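Local atomic coordinates of putative uncharacterized protein ST0493 (Sulfolobus tokodaii, PDB entry 2RBG), a protein that is of unknown function, belongs to the DUF5751 family and folds as a parallel five-stranded sheet flanked by helices, assembling from two subunits. Residues V12-D15 and N16-N19; Y20-K23 and I24-V28. All coordinates share one frame; numbering follows the deposited sequence.

Interaction 1: V12-D15 and N16-N19; sequences VNND and NFEN
Val12 and Phe17 make the apolar part of this local contact, in which the chain leaves a strand and winds into a helix. The CG2 methyl of Val12 meets the ring obliquely, 3.6 Å from Phe17 CE1, and Val12 CB packs 3.8 Å from Asn16 CB. With CG1 anti to the carbonyl carbon (chi1 -64°), CG2 falls between the backbone N and that carbon and is turned to the phenylalanine. At the ring's edge, near its plane, sits the amide oxygen of Asn14, with OD1 3.4 Å from Phe17 CE2; amide and ring are tilted only 25° apart. Over one face, offset toward the rim, lies Asn13 O. Phe17 is a large apolar side chain fit for this buried spot, where Leu49 and Leu52 of helix 46-52 also touch it.

Residues 12-16 form the turn between strand 6-11 and helix 17-31, the first beta-to-alpha connection of a parallel alpha/beta fold. Its backbone bonds reach back three residues rather than four: Asn16 N donates to Asn13 O at 2.9 Å, and Phe17 N gives a weak bond to Asn14 O at 3.4 Å.

Further on the spacing becomes that of an alpha helix, but it is bridged by water. Water 1 donates to Asn14 O and accepts from Glu18 N, while water 2 donates to Asp15 O, 2.7 Å away, and accepts from Asn19 N, 2.9 Å away. Each water thus stands where a direct amide-to-carbonyl bond would otherwise close the first turn.

The amide of Asn16 runs alongside the Asp15 carboxylate, their planes 46° apart. Asparagine suits this place because its short side chain carries an N-H donor: ND2 bonds Asp95 OD2, the same oxygen that receives Asn13 N.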
loop_
_atom_site.group_PDB
_atom_site.type_symbol
_atom_site.label_atom_id
_atom_site.label_comp_id
_atom_site.label_asym_id
_atom_site.label_seq_id
_atom_site.Cartn_x
_atom_site.Cartn_y
_atom_site.Cartn_z
ATOM N N VAL A 12 -14.276 -5.949 4.938
ATOM C CA VAL A 12 -14.164 -6.594 3.636
ATOM C C VAL A 12 -15.327 -7.552 3.437
ATOM O O VAL A 12 -16.038 -7.880 4.387
ATOM C CB VAL A 12 -12.855 -7.419 3.509
ATOM C CG1 VAL A 12 -11.647 -6.502 3.588
ATOM C CG2 VAL A 12 -12.797 -8.483 4.601
ATOM N N ASN A 13 -15.517 -7.990 2.197
ATOM C CA ASN A 13 -16.570 -8.944 1.880
ATOM C C ASN A 13 -16.129 -10.276 2.483
ATOM O O ASN A 13 -14.937 -10.497 2.693
ATOM C CB ASN A 13 -16.729 -9.072 0.362
ATOM C CG ASN A 13 -17.229 -7.792 -0.280
ATOM O OD1 ASN A 13 -18.315 -7.305 0.042
ATOM N ND2 ASN A 13 -16.440 -7.241 -1.198
ATOM N N ASN A 14 -17.081 -11.160 2.757
ATOM C CA ASN A 14 -16.768 -12.452 3.363
ATOM C C ASN A 14 -15.701 -13.276 2.647
ATOM O O ASN A 14 -14.906 -13.958 3.292
ATOM C CB ASN A 14 -18.033 -13.304 3.492
ATOM C CG ASN A 14 -19.114 -12.620 4.295
ATOM O OD1 ASN A 14 -18.830 -11.859 5.217
ATOM N ND2 ASN A 14 -20.368 -12.902 3.959
ATOM N N ASP A 15 -15.677 -13.220 1.320
ATOM C CA ASP A 15 -14.709 -13.998 0.555
ATOM C C ASP A 15 -13.272 -13.512 0.730
ATOM O O ASP A 15 -12.334 -14.192 0.322
ATOM C CB ASP A 15 -15.077 -13.979 -0.933
ATOM C CG ASP A 15 -14.741 -12.661 -1.600
ATOM O OD1 ASP A 15 -14.986 -11.601 -0.987
ATOM O OD2 ASP A 15 -14.238 -12.683 -2.746
ATOM N N ASN A 16 -13.101 -12.344 1.343
ATOM C CA ASN A 16 -11.770 -11.780 1.549
ATOM C C ASN A 16 -11.169 -11.972 2.941
ATOM O O ASN A 16 -9.999 -11.661 3.149
ATOM C CB ASN A 16 -11.772 -10.280 1.230
ATOM C CG ASN A 16 -11.589 -9.991 -0.246
ATOM O OD1 ASN A 16 -10.736 -10.588 -0.904
ATOM N ND2 ASN A 16 -12.374 -9.057 -0.769
ATOM N N PHE A 17 -11.945 -12.485 3.889
ATOM C CA PHE A 17 -11.429 -12.660 5.247
ATOM C C PHE A 17 -10.157 -13.491 5.366
ATOM O O PHE A 17 -9.199 -13.073 6.013
ATOM C CB PHE A 17 -12.505 -13.248 6.168
ATOM C CG PHE A 17 -13.539 -12.251 6.603
ATOM C CD1 PHE A 17 -13.157 -11.042 7.178
ATOM C CD2 PHE A 17 -14.895 -12.517 6.438
ATOM C CE1 PHE A 17 -14.111 -10.109 7.582
ATOM C CE2 PHE A 17 -15.855 -11.593 6.838
ATOM C CZ PHE A 17 -15.465 -10.387 7.411
ATOM N N GLU A 18 -10.138 -14.667 4.749
ATOM C CA GLU A 18 -8.960 -15.517 4.836
ATOM C C GLU A 18 -7.692 -14.811 4.367
ATOM O O GLU A 18 -6.686 -14.808 5.075
ATOM C CB GLU A 18 -9.176 -16.807 4.038
ATOM C CG GLU A 18 -10.231 -17.717 4.651
ATOM C CD GLU A 18 -10.406 -19.019 3.895
ATOM O OE1 GLU A 18 -9.424 -19.783 3.776
ATOM O OE2 GLU A 18 -11.532 -19.281 3.422
ATOM N N ASN A 19 -7.745 -14.201 3.188
ATOM C CA ASN A 19 -6.581 -13.506 2.647
ATOM C C ASN A 19 -6.176 -12.290 3.474
ATOM O O ASN A 19 -4.988 -12.075 3.730
ATOM C CB ASN A 19 -6.832 -13.068 1.200
ATOM C CG ASN A 19 -7.001 -14.241 0.255
ATOM O OD1 ASN A 19 -6.265 -15.225 0.328
ATOM N ND2 ASN A 19 -7.965 -14.134 -0.654
HETATM O O HOH W 1 -12.791 -15.551 3.410
HETATM O O HOH W 2 -9.849 -14.723 1.266
#

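Interaction 2: Y20-K23 and I24-V28; sequences YFRK and IFLDV
Ile24 reaches back along the helix to lay its terminal methyl on the ring of Phe21. CD1 stands 3.8 Å from the centroid of the Phe21 ring and only 4° off its normal, a CH-pi contact almost exactly over the centre. The isoleucine chain is extended beyond its first bond: CG1 lies beside the backbone N (chi1 -70°), and an extended chi2 of 172° carries CD1 out over the ring, the two side chains lying side by side and pointing the same way. While the Phe21 ring gives a face to Ile24, it turns an edge to Phe25, whose CE2 comes 4.2 Å from Phe21 CD2. These two aromatics cross at an angle instead of stacking. Phe25 also leans on the backbone of the preceding turn, its CD2 lying 3.3 Å from Phe21 O.

Beneath these side chains the backbone keeps alpha-helical bonds from residue i+4 to residue i, such as Ile24 N to Tyr20 O at 2.9 Å and Asp27 N to Lys23 O at 3.0 Å. Phe25 N bonds Phe21 O likewise, whereas that of Leu26 N to Arg22 O is weak.

The helix is amphipathic. Ile24 packs on Thr8 and Ile10 of strand 6-11, and Phe21 on Ile38 and Val40 of strand 35-41, so beta-branched and aromatic groups meet the sheet of this beta-alpha-beta unit. Lys23 and Asp27, though opposite in charge, are not paired with each other. The CH-pi contact thus fits Ile24 and Phe21 together for apolar packing on two strands, while the Tyr20 hydroxyl and Asp27 add hydrogen bonds to Cys94 and Tyr93 of strand 89-94, and the Lys23 ammonium is shared between a cation-pi contact with Phe121 and a salt bridge to Asp76 of the second subunit.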
loop_
_atom_site.group_PDB
_atom_site.type_symbol
_atom_site.label_atom_id
_atom_site.label_comp_id
_atom_site.label_asym_id
_atom_site.label_seq_id
_atom_site.Cartn_x
_atom_site.Cartn_y
_atom_site.Cartn_z
ATOM N N TYR A 20 -7.152 -11.492 3.891
ATOM C CA TYR A 20 -6.838 -10.306 4.678
ATOM C C TYR A 20 -6.318 -10.596 6.079
ATOM O O TYR A 20 -5.465 -9.868 6.575
ATOM C CB TYR A 20 -8.043 -9.367 4.772
ATOM C CG TYR A 20 -8.162 -8.407 3.605
ATOM C CD1 TYR A 20 -8.490 -8.864 2.329
ATOM C CD2 TYR A 20 -7.961 -7.038 3.782
ATOM C CE1 TYR A 20 -8.622 -7.979 1.260
ATOM C CE2 TYR A 20 -8.090 -6.143 2.721
ATOM C CZ TYR A 20 -8.425 -6.625 1.460
ATOM O OH TYR A 20 -8.587 -5.748 0.411
ATOM N N PHE A 21 -6.819 -11.641 6.732
ATOM C CA PHE A 21 -6.318 -11.928 8.069
ATOM C C PHE A 21 -4.872 -12.394 8.023
ATOM O O PHE A 21 -4.136 -12.270 9.004
ATOM C CB PHE A 21 -7.205 -12.943 8.793
ATOM C CG PHE A 21 -8.259 -12.295 9.646
ATOM C CD1 PHE A 21 -9.388 -11.727 9.064
ATOM C CD2 PHE A 21 -8.077 -12.170 11.019
ATOM C CE1 PHE A 21 -10.320 -11.035 9.838
ATOM C CE2 PHE A 21 -9.005 -11.478 11.808
ATOM C CZ PHE A 21 -10.127 -10.909 11.214
ATOM N N ARG A 22 -4.460 -12.917 6.876
ATOM C CA ARG A 22 -3.080 -13.342 6.718
ATOM C C ARG A 22 -2.237 -12.063 6.749
ATOM O O ARG A 22 -1.152 -12.032 7.328
ATOM C CB ARG A 22 -2.897 -14.083 5.389
ATOM C CG ARG A 22 -1.474 -14.563 5.144
ATOM C CD ARG A 22 -1.344 -15.376 3.858
ATOM N NE ARG A 22 -1.928 -16.714 3.958
ATOM C CZ ARG A 22 -1.785 -17.652 3.024
ATOM N NH1 ARG A 22 -1.080 -17.392 1.929
ATOM N NH2 ARG A 22 -2.339 -18.848 3.180
ATOM N N LYS A 23 -2.754 -11.001 6.135
ATOM C CA LYS A 23 -2.053 -9.719 6.110
ATOM C C LYS A 23 -2.002 -9.109 7.507
ATOM O O LYS A 23 -0.971 -8.595 7.938
ATOM C CB LYS A 23 -2.757 -8.730 5.174
ATOM C CG LYS A 23 -2.710 -9.080 3.695
ATOM C CD LYS A 23 -3.338 -7.957 2.866
ATOM C CE LYS A 23 -3.123 -8.173 1.381
ATOM N NZ LYS A 23 -1.673 -8.159 1.034
ATOM N N ILE A 24 -3.128 -9.161 8.212
ATOM C CA ILE A 24 -3.200 -8.600 9.552
ATOM C C ILE A 24 -2.076 -9.093 10.453
ATOM O O ILE A 24 -1.387 -8.298 11.084
ATOM C CB ILE A 24 -4.557 -8.929 10.214
ATOM C CG1 ILE A 24 -5.667 -8.141 9.509
ATOM C CG2 ILE A 24 -4.514 -8.593 11.710
ATOM C CD1 ILE A 24 -7.068 -8.512 9.948
ATOM N N PHE A 25 -1.878 -10.404 10.512
ATOM C CA PHE A 25 -0.836 -10.931 11.381
ATOM C C PHE A 25 0.581 -10.642 10.897
ATOM O O PHE A 25 1.498 -10.514 11.707
ATOM C CB PHE A 25 -1.076 -12.422 11.629
ATOM C CG PHE A 25 -2.253 -12.684 12.536
ATOM C CD1 PHE A 25 -2.205 -12.308 13.879
ATOM C CD2 PHE A 25 -3.428 -13.234 12.038
ATOM C CE1 PHE A 25 -3.314 -12.474 14.710
ATOM C CE2 PHE A 25 -4.545 -13.403 12.859
ATOM C CZ PHE A 25 -4.485 -13.021 14.200
ATOM N N LEU A 26 0.767 -10.523 9.585
ATOM C CA LEU A 26 2.083 -10.188 9.053
ATOM C C LEU A 26 2.433 -8.793 9.575
ATOM O O LEU A 26 3.543 -8.544 10.044
ATOM C CB LEU A 26 2.062 -10.150 7.520
ATOM C CG LEU A 26 2.665 -11.314 6.731
ATOM C CD1 LEU A 26 1.866 -12.558 6.979
ATOM C CD2 LEU A 26 2.662 -10.988 5.247
ATOM N N ASP A 27 1.467 -7.884 9.500
ATOM C CA ASP A 27 1.682 -6.517 9.946
ATOM C C ASP A 27 1.814 -6.397 11.459
ATOM O O ASP A 27 2.662 -5.651 11.952
ATOM C CB ASP A 27 0.562 -5.606 9.435
ATOM C CG ASP A 27 0.614 -5.416 7.930
ATOM O OD1 ASP A 27 1.735 -5.281 7.391
ATOM O OD2 ASP A 27 -0.455 -5.390 7.287
ATOM N N VAL A 28 0.989 -7.131 12.201
ATOM C CA VAL A 28 1.077 -7.070 13.656
ATOM C C VAL A 28 2.447 -7.571 14.113
ATOM O O VAL A 28 3.101 -6.949 14.952
ATOM C CB VAL A 28 -0.026 -7.911 14.332
ATOM C CG1 VAL A 28 0.253 -8.030 15.828
ATOM C CG2 VAL A 28 -1.390 -7.247 14.111
#

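Interaction 1 comes first along the chain and interaction 2 follows without a break, their centres about 12 Å apart, one at the entrance to helix 17-31 and the other along it. Residues 12-19 lead out of strand 6-11 and start the helix; residues 20-28 form its middle, on the way to strand 35-41. The two meet directly where Val12 CG1 packs 3.7 Å from Tyr20 CE2. Together they make up much of the first beta-alpha-beta crossover, whose two strands are neighbours in the parallel sheet. The turn leads from strand 6-11 into the helix, and the helix then lies on the sheet, with Lys23 reaching the second subunit.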